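Long-range contacts in cell wall binding protein cwp8 (Peptoclostridium difficile, PDB 5J6Q), which is a cell-surface protein that probably anchors itself to the bacterial cell wall through its three CWB2 modules: residues L284-S290 with K571-E577; K367-G373 with S391-S397; K515-D521 with A545-T551. All blocks are in the same frame, centred on the assembly; numbering follows the deposited sequence.

Interaction 1 (L284-S290 with K571-E577); sequences LKVEVLS and KLVQIGE. With SO4 (sulfate ion), chain H.
Val286 to Leu289 pair in parallel with Leu572 to Ile575, the strand axes approaching to 4.6 Å at 21°, and five backbone hydrogen bonds run from Leu572 N to Lys285 O at one end to Gly576 N to Leu289 O at the other. On the face that carries Glu287, Val573, Leu289 and Ile575, Lys571, just before strand 572-575, reaches out fully extended toward strand 286-289, and its NZ makes a salt bridge to Glu287 OE1 at 2.8 Å, arriving from above the carboxylate plane. Glu287 OE2 takes the backbone N of Leu284 at 3.2 Å, so both carboxylate oxygens are used. Lys571 NZ also pairs with Glu283 and donates to a sulfate, at 3.0 Å to its O3; Lys515 NZ binds the same anion. Beyond this charged end, the Leu289 side chain spans two residues of the partner, with CD1 lying 4.0 Å from both Val573 CG1 and Ile575 CD1. At the far end Ser290 OG, set between its backbone N and carbonyl carbon (chi1 63°), donates to Glu577 OE1 at 2.8 Å on the anti side of the carboxylate. Gly576 follows the strand at a positive phi (85°), where a CB would press on the carbonyl O of Ile575. Gln574 ties its NE2 to Gly576 O and its OE1 to Arg200, fixing both ends of the amide. Strand 286-289 is an outer strand of this four-stranded sheet; strand 516-519 flanks 572-575, helix 581-590 covers Val286, Leu572 and Gln574, and helix 294-305 meets Leu289, Ser290 and Ile575.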
loop_
_atom_site.group_PDB
_atom_site.type_symbol
_atom_site.label_atom_id
_atom_site.label_comp_id
_atom_site.label_asym_id
_atom_site.label_seq_id
_atom_site.Cartn_x
_atom_site.Cartn_y
_atom_site.Cartn_z
ATOM N N LEU A 284 -6.833 10.314 -5.791
ATOM C CA LEU A 284 -7.522 9.150 -5.222
ATOM C C LEU A 284 -8.886 9.517 -4.693
ATOM O O LEU A 284 -9.140 10.691 -4.428
ATOM C CB LEU A 284 -6.694 8.499 -4.061
ATOM C CG LEU A 284 -5.122 8.420 -4.252
ATOM C CD1 LEU A 284 -4.551 7.640 -3.086
ATOM C CD2 LEU A 284 -4.720 7.632 -5.568
ATOM N N LYS A 285 -9.748 8.487 -4.484
ATOM C CA LYS A 285 -11.032 8.666 -3.911
ATOM C C LYS A 285 -10.895 8.905 -2.316
ATOM O O LYS A 285 -11.689 9.644 -1.721
ATOM C CB LYS A 285 -11.882 7.455 -4.193
ATOM C CG LYS A 285 -12.162 7.159 -5.732
ATOM C CD LYS A 285 -13.012 8.214 -6.452
ATOM C CE LYS A 285 -13.183 7.917 -7.974
ATOM N NZ LYS A 285 -12.198 8.689 -8.845
ATOM N N VAL A 286 -9.912 8.274 -1.670
ATOM C CA VAL A 286 -9.697 8.416 -0.209
ATOM C C VAL A 286 -8.239 8.632 -0.010
ATOM O O VAL A 286 -7.397 7.825 -0.451
ATOM C CB VAL A 286 -10.213 7.193 0.504
ATOM C CG1 VAL A 286 -10.022 7.329 2.056
ATOM C CG2 VAL A 286 -11.701 7.012 0.176
ATOM N N GLU A 287 -7.929 9.794 0.512
ATOM C CA GLU A 287 -6.529 10.215 0.786
ATOM C C GLU A 287 -6.411 10.550 2.327
ATOM O O GLU A 287 -7.380 11.087 2.888
ATOM C CB GLU A 287 -6.148 11.483 -0.053
ATOM C CG GLU A 287 -5.442 11.076 -1.363
ATOM C CD GLU A 287 -5.227 12.228 -2.385
ATOM O OE1 GLU A 287 -5.125 13.381 -1.968
ATOM O OE2 GLU A 287 -5.144 11.948 -3.633
ATOM N N VAL A 288 -5.292 10.190 2.954
ATOM C CA VAL A 288 -4.976 10.504 4.343
ATOM C C VAL A 288 -3.767 11.538 4.311
ATOM O O VAL A 288 -2.730 11.340 3.628
ATOM C CB VAL A 288 -4.585 9.194 5.068
ATOM C CG1 VAL A 288 -4.290 9.438 6.557
ATOM C CG2 VAL A 288 -5.693 8.186 4.908
ATOM N N LEU A 289 -3.934 12.663 5.009
ATOM C CA LEU A 289 -2.894 13.641 5.163
ATOM C C LEU A 289 -2.493 13.478 6.708
ATOM O O LEU A 289 -3.246 14.001 7.477
ATOM C CB LEU A 289 -3.379 15.117 4.981
ATOM C CG LEU A 289 -3.723 15.458 3.433
ATOM C CD1 LEU A 289 -4.158 16.803 3.463
ATOM C CD2 LEU A 289 -2.488 15.162 2.488
ATOM N N SER A 290 -1.387 12.812 7.088
ATOM C CA SER A 290 -1.070 12.749 8.490
ATOM C C SER A 290 0.326 12.366 8.724
ATOM O O SER A 290 0.989 11.964 7.787
ATOM C CB SER A 290 -1.932 11.702 9.149
ATOM O OG SER A 290 -1.549 10.511 8.509
ATOM N N LYS A 571 -14.313 12.911 -3.456
ATOM C CA LYS A 571 -13.052 12.709 -2.748
ATOM C C LYS A 571 -13.268 12.846 -1.224
ATOM O O LYS A 571 -13.937 13.816 -0.750
ATOM C CB LYS A 571 -12.002 13.780 -3.228
ATOM C CG LYS A 571 -10.554 13.368 -2.942
ATOM C CD LYS A 571 -9.565 14.493 -3.144
ATOM C CE LYS A 571 -8.183 13.871 -3.231
ATOM N NZ LYS A 571 -7.066 14.862 -3.248
ATOM N N LEU A 572 -12.768 11.935 -0.476
ATOM C CA LEU A 572 -12.817 12.018 1.016
ATOM C C LEU A 572 -11.358 12.159 1.474
ATOM O O LEU A 572 -10.539 11.316 1.148
ATOM C CB LEU A 572 -13.495 10.769 1.495
ATOM C CG LEU A 572 -13.629 10.581 2.994
ATOM C CD1 LEU A 572 -14.154 11.858 3.736
ATOM C CD2 LEU A 572 -14.568 9.416 3.116
ATOM N N VAL A 573 -10.989 13.273 2.113
ATOM C CA VAL A 573 -9.601 13.452 2.573
ATOM C C VAL A 573 -9.613 13.285 4.115
ATOM O O VAL A 573 -10.232 14.113 4.771
ATOM C CB VAL A 573 -9.084 14.852 2.219
ATOM C CG1 VAL A 573 -7.667 15.075 2.702
ATOM C CG2 VAL A 573 -9.185 15.118 0.696
ATOM N N GLN A 574 -8.989 12.273 4.694
ATOM C CA GLN A 574 -8.873 12.175 6.191
ATOM C C GLN A 574 -7.660 12.990 6.737
ATOM O O GLN A 574 -6.566 12.767 6.263
ATOM C CB GLN A 574 -8.606 10.686 6.620
ATOM C CG GLN A 574 -8.189 10.570 8.108
ATOM C CD GLN A 574 -8.286 9.131 8.535
ATOM O OE1 GLN A 574 -9.130 8.390 8.041
ATOM N NE2 GLN A 574 -7.316 8.667 9.325
ATOM N N ILE A 575 -7.809 13.873 7.716
ATOM C CA ILE A 575 -6.677 14.566 8.313
ATOM C C ILE A 575 -6.260 13.804 9.620
ATOM O O ILE A 575 -7.154 13.640 10.496
ATOM C CB ILE A 575 -7.028 16.026 8.797
ATOM C CG1 ILE A 575 -7.700 16.864 7.606
ATOM C CG2 ILE A 575 -5.719 16.800 9.272
ATOM C CD1 ILE A 575 -6.825 16.740 6.427
ATOM N N GLY A 576 -4.956 13.418 9.797
ATOM C CA GLY A 576 -4.604 12.770 11.092
ATOM C C GLY A 576 -4.862 11.290 11.095
ATOM O O GLY A 576 -5.301 10.702 10.080
ATOM N N GLU A 577 -4.608 10.668 12.230
ATOM C CA GLU A 577 -4.716 9.215 12.411
ATOM C C GLU A 577 -5.659 8.889 13.559
ATOM O O GLU A 577 -6.059 9.803 14.274
ATOM C CB GLU A 577 -3.288 8.628 12.765
ATOM C CG GLU A 577 -2.371 8.621 11.583
ATOM C CD GLU A 577 -2.797 7.700 10.452
ATOM O OE1 GLU A 577 -2.405 7.998 9.300
ATOM O OE2 GLU A 577 -3.501 6.699 10.703
HETATM S S SO4 H . -6.794 17.434 -0.464
HETATM O O1 SO4 H . -7.296 17.446 0.918
HETATM O O2 SO4 H . -5.696 16.289 -0.574
HETATM O O3 SO4 H . -7.789 17.211 -1.561
HETATM O O4 SO4 H . -6.327 18.801 -0.426
#

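Interaction 2 (K367-G373 with S391-S397); sequences KIYIVGG and SKVERVS
Lys392 packs its CB 3.7 Å from Lys367 CG, the two chains crossing at a slant, while its carbonyl receives Ile368 N and begins a parallel ladder of five backbone hydrogen bonds. Val393, on the other face, presses CG1 against Ile370 CD1 at 3.4 Å, a tight fit for two methyls. Glu394 lies alongside Tyr369 and points the same way, its OE1 3.2 Å from Tyr369 CE2 and the carboxylate and ring planes 25° apart; OE2 is held by Gln411 and forms a long salt bridge with Lys392. Arg395 leaves the strand with CG anti to the backbone N (chi1 -160°) and bends at chi3, which lays one face of its guanidinium over Ile370 CG2, 3.7 Å from Arg395 CZ. Its NH2 then donates to Gly372 O at 3.1 Å, within the guanidinium plane but above that of the carbonyl, and NH1 reaches Val377 O and Glu382, so the group grips the loop after strand 367-371 and the helix that follows. Val396 brings CG2 to the edge of the Tyr369 ring, 3.7 Å from CD2, and its carbonyl accepts Gly372 N. Ser397 ends the run with CB 3.3 Å from Gly372 O. Strand 367-371, helix 379-386 and strand 392-396 form a beta-alpha-beta crossover, the repeating unit of a parallel alpha/beta sheet, consistent with the toprim-like fold of CWB2 modules.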
loop_
_atom_site.group_PDB
_atom_site.type_symbol
_atom_site.label_atom_id
_atom_site.label_comp_id
_atom_site.label_asym_id
_atom_site.label_seq_id
_atom_site.Cartn_x
_atom_site.Cartn_y
_atom_site.Cartn_z
ATOM N N LYS A 367 6.117 37.523 6.393
ATOM C CA LYS A 367 5.924 37.589 7.818
ATOM C C LYS A 367 5.513 36.246 8.508
ATOM O O LYS A 367 4.924 35.378 7.907
ATOM C CB LYS A 367 4.823 38.601 8.067
ATOM C CG LYS A 367 5.345 40.023 8.018
ATOM C CD LYS A 367 4.559 40.841 7.026
ATOM C CE LYS A 367 3.494 41.638 7.727
ATOM N NZ LYS A 367 2.506 42.168 6.755
ATOM N N ILE A 368 5.831 36.153 9.767
ATOM C CA ILE A 368 5.551 35.061 10.657
ATOM C C ILE A 368 4.710 35.689 11.802
ATOM O O ILE A 368 5.231 36.578 12.506
ATOM C CB ILE A 368 6.814 34.419 11.258
ATOM C CG1 ILE A 368 7.657 33.723 10.156
ATOM C CG2 ILE A 368 6.408 33.421 12.359
ATOM C CD1 ILE A 368 8.980 33.196 10.718
ATOM N N TYR A 369 3.384 35.294 11.912
ATOM C CA TYR A 369 2.566 35.772 12.981
ATOM C C TYR A 369 2.529 34.695 14.056
ATOM O O TYR A 369 2.269 33.532 13.725
ATOM C CB TYR A 369 1.139 36.009 12.526
ATOM C CG TYR A 369 0.977 36.968 11.380
ATOM C CD1 TYR A 369 1.184 36.561 10.075
ATOM C CD2 TYR A 369 0.578 38.288 11.599
ATOM C CE1 TYR A 369 0.984 37.434 9.004
ATOM C CE2 TYR A 369 0.382 39.168 10.541
ATOM C CZ TYR A 369 0.588 38.738 9.245
ATOM O OH TYR A 369 0.407 39.626 8.195
ATOM N N ILE A 370 2.765 35.032 15.300
ATOM C CA ILE A 370 2.674 34.085 16.416
ATOM C C ILE A 370 1.328 34.442 17.094
ATOM O O ILE A 370 1.162 35.573 17.523
ATOM C CB ILE A 370 3.912 34.288 17.301
ATOM C CG1 ILE A 370 5.116 33.698 16.578
ATOM C CG2 ILE A 370 3.756 33.644 18.686
ATOM C CD1 ILE A 370 6.441 34.237 17.015
ATOM N N VAL A 371 0.345 33.516 17.099
ATOM C CA VAL A 371 -0.938 33.796 17.742
ATOM C C VAL A 371 -0.904 33.303 19.195
ATOM O O VAL A 371 -0.369 32.225 19.442
ATOM C CB VAL A 371 -2.026 33.116 16.900
ATOM C CG1 VAL A 371 -3.402 33.244 17.575
ATOM C CG2 VAL A 371 -2.053 33.753 15.501
ATOM N N GLY A 372 -1.439 34.081 20.153
ATOM C CA GLY A 372 -1.421 33.656 21.539
ATOM C C GLY A 372 -0.322 34.346 22.327
ATOM O O GLY A 372 0.577 34.987 21.764
ATOM N N GLY A 373 -0.394 34.209 23.654
ATOM C CA GLY A 373 0.586 34.831 24.529
ATOM C C GLY A 373 1.818 33.966 24.618
ATOM O O GLY A 373 1.906 32.947 23.937
ATOM N N SER A 391 10.644 39.493 6.871
ATOM C CA SER A 391 10.213 40.887 6.921
ATOM C C SER A 391 9.790 41.282 8.326
ATOM O O SER A 391 10.091 42.387 8.756
ATOM C CB SER A 391 9.055 41.103 5.954
ATOM O OG SER A 391 8.485 42.395 6.082
ATOM N N LYS A 392 9.117 40.368 9.069
ATOM C CA LYS A 392 8.637 40.642 10.437
ATOM C C LYS A 392 7.937 39.426 11.186
ATOM O O LYS A 392 7.068 38.770 10.606
ATOM C CB LYS A 392 7.611 41.793 10.367
ATOM C CG LYS A 392 7.215 42.325 11.737
ATOM C CD LYS A 392 6.184 43.440 11.640
ATOM C CE LYS A 392 5.516 43.676 12.974
ATOM N NZ LYS A 392 4.194 44.360 12.831
ATOM N N VAL A 393 8.360 39.160 12.440
ATOM C CA VAL A 393 7.784 38.215 13.352
ATOM C C VAL A 393 6.830 39.109 14.183
ATOM O O VAL A 393 7.278 39.768 15.112
ATOM C CB VAL A 393 8.848 37.549 14.253
ATOM C CG1 VAL A 393 8.187 36.513 15.158
ATOM C CG2 VAL A 393 9.927 36.879 13.425
ATOM N N GLU A 394 5.541 39.157 13.819
ATOM C CA GLU A 394 4.531 39.986 14.474
ATOM C C GLU A 394 3.622 39.183 15.400
ATOM O O GLU A 394 3.017 38.192 14.957
ATOM C CB GLU A 394 3.680 40.649 13.385
ATOM C CG GLU A 394 2.466 41.397 13.910
ATOM C CD GLU A 394 1.728 42.128 12.803
ATOM O OE1 GLU A 394 1.907 41.777 11.613
ATOM O OE2 GLU A 394 0.968 43.062 13.123
ATOM N N ARG A 395 3.507 39.586 16.679
ATOM C CA ARG A 395 2.643 38.807 17.550
ATOM C C ARG A 395 1.237 39.376 17.582
ATOM O O ARG A 395 1.023 40.608 17.650
ATOM C CB ARG A 395 3.225 38.654 18.959
ATOM C CG ARG A 395 2.557 37.439 19.634
ATOM C CD ARG A 395 2.941 37.203 21.088
ATOM N NE ARG A 395 4.275 36.612 21.193
ATOM C CZ ARG A 395 4.553 35.452 21.787
ATOM N NH1 ARG A 395 5.803 35.032 21.880
ATOM N NH2 ARG A 395 3.577 34.698 22.280
ATOM N N VAL A 396 0.266 38.438 17.479
ATOM C CA VAL A 396 -1.169 38.710 17.426
ATOM C C VAL A 396 -1.684 38.116 18.707
ATOM O O VAL A 396 -1.895 36.885 18.798
ATOM C CB VAL A 396 -1.810 38.039 16.175
ATOM C CG1 VAL A 396 -3.307 38.324 16.107
ATOM C CG2 VAL A 396 -1.125 38.527 14.895
ATOM N N SER A 397 -1.896 38.977 19.700
ATOM C CA SER A 397 -2.293 38.489 21.003
ATOM C C SER A 397 -2.903 39.554 21.930
ATOM O O SER A 397 -2.854 40.774 21.652
ATOM C CB SER A 397 -1.079 37.884 21.683
ATOM O OG SER A 397 -1.482 37.071 22.772
#

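Interaction 3 (K515-D521 with A545-T551); sequences KAYVAKD and APIVLTT. With SO4 (sulfate ion), chain H.
Tyr517 and Ile547, Val518 and Val548, and Ala519 and Leu549 are bridge partners, their side chains side by side on alternating faces, and form the close-packed centre of this parallel pair, stitched by four backbone hydrogen bonds of which Val548 N to Tyr517 O is the shortest at 2.7 Å. Ala519 CB sits 3.8 Å from Ile547 CG2 and also meets Leu549 CD2, while Ala545 CB lies in the plane of the Tyr517 ring, at its edge, 3.7 Å from CE1. On the opposite face Val518 CG2, anti to the backbone N, touches Thr550 CG2 at 3.9 Å. Both ends are more polar, and the lysines make the looser, solvent-facing part. Lys515 extends away from the partner and its NZ donates to a sulfate O3 at 2.7 Å and to Ser543; Lys520 NZ binds Gln529. Tyr517 OH also binds Ser543, whereas its bond to the sulfate is less certain. The Asp521 end is polar but buried: with CG between backbone N and carbonyl carbon (chi1 58°), Asp521 turns its carboxylate to Thr551, whose OG1 donates to Asp521 OD1 at 2.6 Å from above the carboxylate plane. A water links Asp521 OD2, 2.8 Å away, to Thr551 N, and Tyr523 N also binds OD1, so both carboxylate oxygens have partners. Strand 547-549 is an outer strand and 516-519 an inner one, with 572-575 on its other side; helix 531-542 backs Tyr517, Ile547 and Leu549, and helix 581-590 covers Val518, Val548 and Thr550.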
loop_
_atom_site.group_PDB
_atom_site.type_symbol
_atom_site.label_atom_id
_atom_site.label_comp_id
_atom_site.label_asym_id
_atom_site.label_seq_id
_atom_site.Cartn_x
_atom_site.Cartn_y
_atom_site.Cartn_z
ATOM N N LYS A 515 -16.178 17.859 -2.188
ATOM C CA LYS A 515 -15.198 17.144 -1.373
ATOM C C LYS A 515 -15.661 17.127 0.071
ATOM O O LYS A 515 -16.463 18.022 0.516
ATOM C CB LYS A 515 -13.847 17.880 -1.406
ATOM C CG LYS A 515 -12.738 17.102 -2.046
ATOM C CD LYS A 515 -11.441 17.905 -1.872
ATOM C CE LYS A 515 -10.476 17.838 -3.014
ATOM N NZ LYS A 515 -9.490 18.916 -2.814
ATOM N N ALA A 516 -15.137 16.160 0.824
ATOM C CA ALA A 516 -15.434 16.114 2.270
ATOM C C ALA A 516 -14.093 15.843 2.943
ATOM O O ALA A 516 -13.298 14.978 2.463
ATOM C CB ALA A 516 -16.454 14.972 2.616
ATOM N N TYR A 517 -13.805 16.591 3.932
ATOM C CA TYR A 517 -12.639 16.310 4.736
ATOM C C TYR A 517 -13.135 15.670 6.106
ATOM O O TYR A 517 -14.266 15.952 6.527
ATOM C CB TYR A 517 -11.985 17.637 5.059
ATOM C CG TYR A 517 -11.202 18.195 3.878
ATOM C CD1 TYR A 517 -11.840 18.831 2.832
ATOM C CD2 TYR A 517 -9.822 18.071 3.809
ATOM C CE1 TYR A 517 -11.141 19.343 1.751
ATOM C CE2 TYR A 517 -9.099 18.564 2.722
ATOM C CZ TYR A 517 -9.775 19.203 1.697
ATOM O OH TYR A 517 -9.104 19.639 0.606
ATOM N N VAL A 518 -12.308 14.874 6.831
ATOM C CA VAL A 518 -12.821 14.329 8.159
ATOM C C VAL A 518 -11.669 14.408 9.179
ATOM O O VAL A 518 -10.519 14.159 8.789
ATOM C CB VAL A 518 -13.365 12.873 7.925
ATOM C CG1 VAL A 518 -12.370 11.958 7.246
ATOM C CG2 VAL A 518 -13.811 12.230 9.228
ATOM N N ALA A 519 -11.955 14.761 10.468
ATOM C CA ALA A 519 -10.888 14.886 11.419
ATOM C C ALA A 519 -11.373 14.497 12.820
ATOM O O ALA A 519 -12.562 14.498 13.054
ATOM C CB ALA A 519 -10.448 16.353 11.425
ATOM N N LYS A 520 -10.481 14.239 13.771
ATOM C CA LYS A 520 -11.022 13.765 15.134
ATOM C C LYS A 520 -11.779 14.757 15.764
ATOM O O LYS A 520 -11.443 15.931 15.667
ATOM C CB LYS A 520 -9.805 13.386 15.962
ATOM C CG LYS A 520 -9.268 12.108 15.354
ATOM C CD LYS A 520 -8.156 11.499 16.252
ATOM C CE LYS A 520 -6.864 12.132 15.975
ATOM N NZ LYS A 520 -5.969 11.785 17.057
ATOM N N ASP A 521 -12.820 14.382 16.445
ATOM C CA ASP A 521 -13.669 15.370 17.137
ATOM C C ASP A 521 -13.301 15.709 18.635
ATOM O O ASP A 521 -13.941 16.535 19.252
ATOM C CB ASP A 521 -15.092 14.777 17.121
ATOM C CG ASP A 521 -15.153 13.359 17.805
ATOM O OD1 ASP A 521 -14.159 12.944 18.429
ATOM O OD2 ASP A 521 -16.197 12.693 17.719
ATOM N N ALA A 545 -15.073 23.087 1.077
ATOM C CA ALA A 545 -15.546 21.778 1.453
ATOM C C ALA A 545 -15.633 21.772 3.000
ATOM O O ALA A 545 -14.965 22.553 3.657
ATOM C CB ALA A 545 -14.461 20.715 0.961
ATOM N N PRO A 546 -16.495 20.938 3.561
ATOM C CA PRO A 546 -16.618 20.901 5.035
ATOM C C PRO A 546 -15.606 19.855 5.752
ATOM O O PRO A 546 -15.000 19.000 5.118
ATOM C CB PRO A 546 -18.040 20.411 5.212
ATOM C CG PRO A 546 -18.104 19.299 4.155
ATOM C CD PRO A 546 -17.543 20.114 2.916
ATOM N N ILE A 547 -15.506 19.964 7.084
ATOM C CA ILE A 547 -14.710 19.052 7.848
ATOM C C ILE A 547 -15.755 18.269 8.689
ATOM O O ILE A 547 -16.451 18.858 9.487
ATOM C CB ILE A 547 -13.672 19.733 8.753
ATOM C CG1 ILE A 547 -12.601 20.397 7.882
ATOM C CG2 ILE A 547 -12.982 18.578 9.735
ATOM C CD1 ILE A 547 -11.507 21.208 8.666
ATOM N N VAL A 548 -15.923 16.992 8.423
ATOM C CA VAL A 548 -16.822 16.203 9.256
ATOM C C VAL A 548 -15.974 15.900 10.563
ATOM O O VAL A 548 -14.850 15.404 10.441
ATOM C CB VAL A 548 -17.128 14.895 8.470
ATOM C CG1 VAL A 548 -17.854 13.818 9.369
ATOM C CG2 VAL A 548 -18.003 15.253 7.229
ATOM N N LEU A 549 -16.492 16.179 11.767
ATOM C CA LEU A 549 -15.652 15.848 12.955
ATOM C C LEU A 549 -16.142 14.529 13.558
ATOM O O LEU A 549 -17.302 14.383 14.043
ATOM C CB LEU A 549 -15.778 16.938 13.999
ATOM C CG LEU A 549 -15.167 18.273 13.557
ATOM C CD1 LEU A 549 -15.540 19.322 14.606
ATOM C CD2 LEU A 549 -13.620 18.185 13.327
ATOM N N THR A 550 -15.235 13.519 13.479
ATOM C CA THR A 550 -15.592 12.299 14.131
ATOM C C THR A 550 -14.327 11.486 14.500
ATOM O O THR A 550 -13.321 11.565 13.778
ATOM C CB THR A 550 -16.475 11.409 13.228
ATOM O OG1 THR A 550 -17.115 10.419 14.073
ATOM C CG2 THR A 550 -15.674 10.671 12.226
ATOM N N THR A 551 -14.401 10.706 15.620
ATOM C CA THR A 551 -13.279 9.787 15.913
ATOM C C THR A 551 -13.747 8.379 15.711
ATOM O O THR A 551 -13.093 7.581 15.072
ATOM C CB THR A 551 -12.746 9.959 17.364
ATOM O OG1 THR A 551 -12.388 11.312 17.514
ATOM C CG2 THR A 551 -11.469 9.084 17.608
HETATM S S SO4 H . -6.794 17.434 -0.464
HETATM O O1 SO4 H . -7.296 17.446 0.918
HETATM O O2 SO4 H . -5.696 16.289 -0.574
HETATM O O3 SO4 H . -7.789 17.211 -1.561
HETATM O O4 SO4 H . -6.327 18.801 -0.426
HETATM O O HOH W 1 -16.567 9.902 17.774
#

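In the fold
Interactions 1 and 3 belong to one four-stranded parallel sheet, joined where Val573 and Ile575 hydrogen-bond to strand 516-519, and both reach the same sulfate through Lys571 and Lys515. Interaction 2 lies in a separate sheet, its centre about 30 Å from that of interaction 1. By sheet position 286-289 beside 572-575 matches 392-396 beside 367-371, whereas interaction 3 lies at the other end of its sheet. Interaction 2 spans a short crossover, but interaction 1 recruits a strand from 281 residues earlier, enclosing the other contacts in its chain loop. Interaction 3 is the most buried and largely apolar centrally; interactions 1 and 2 carry more charged side chains, and interaction 2 is only partly buried.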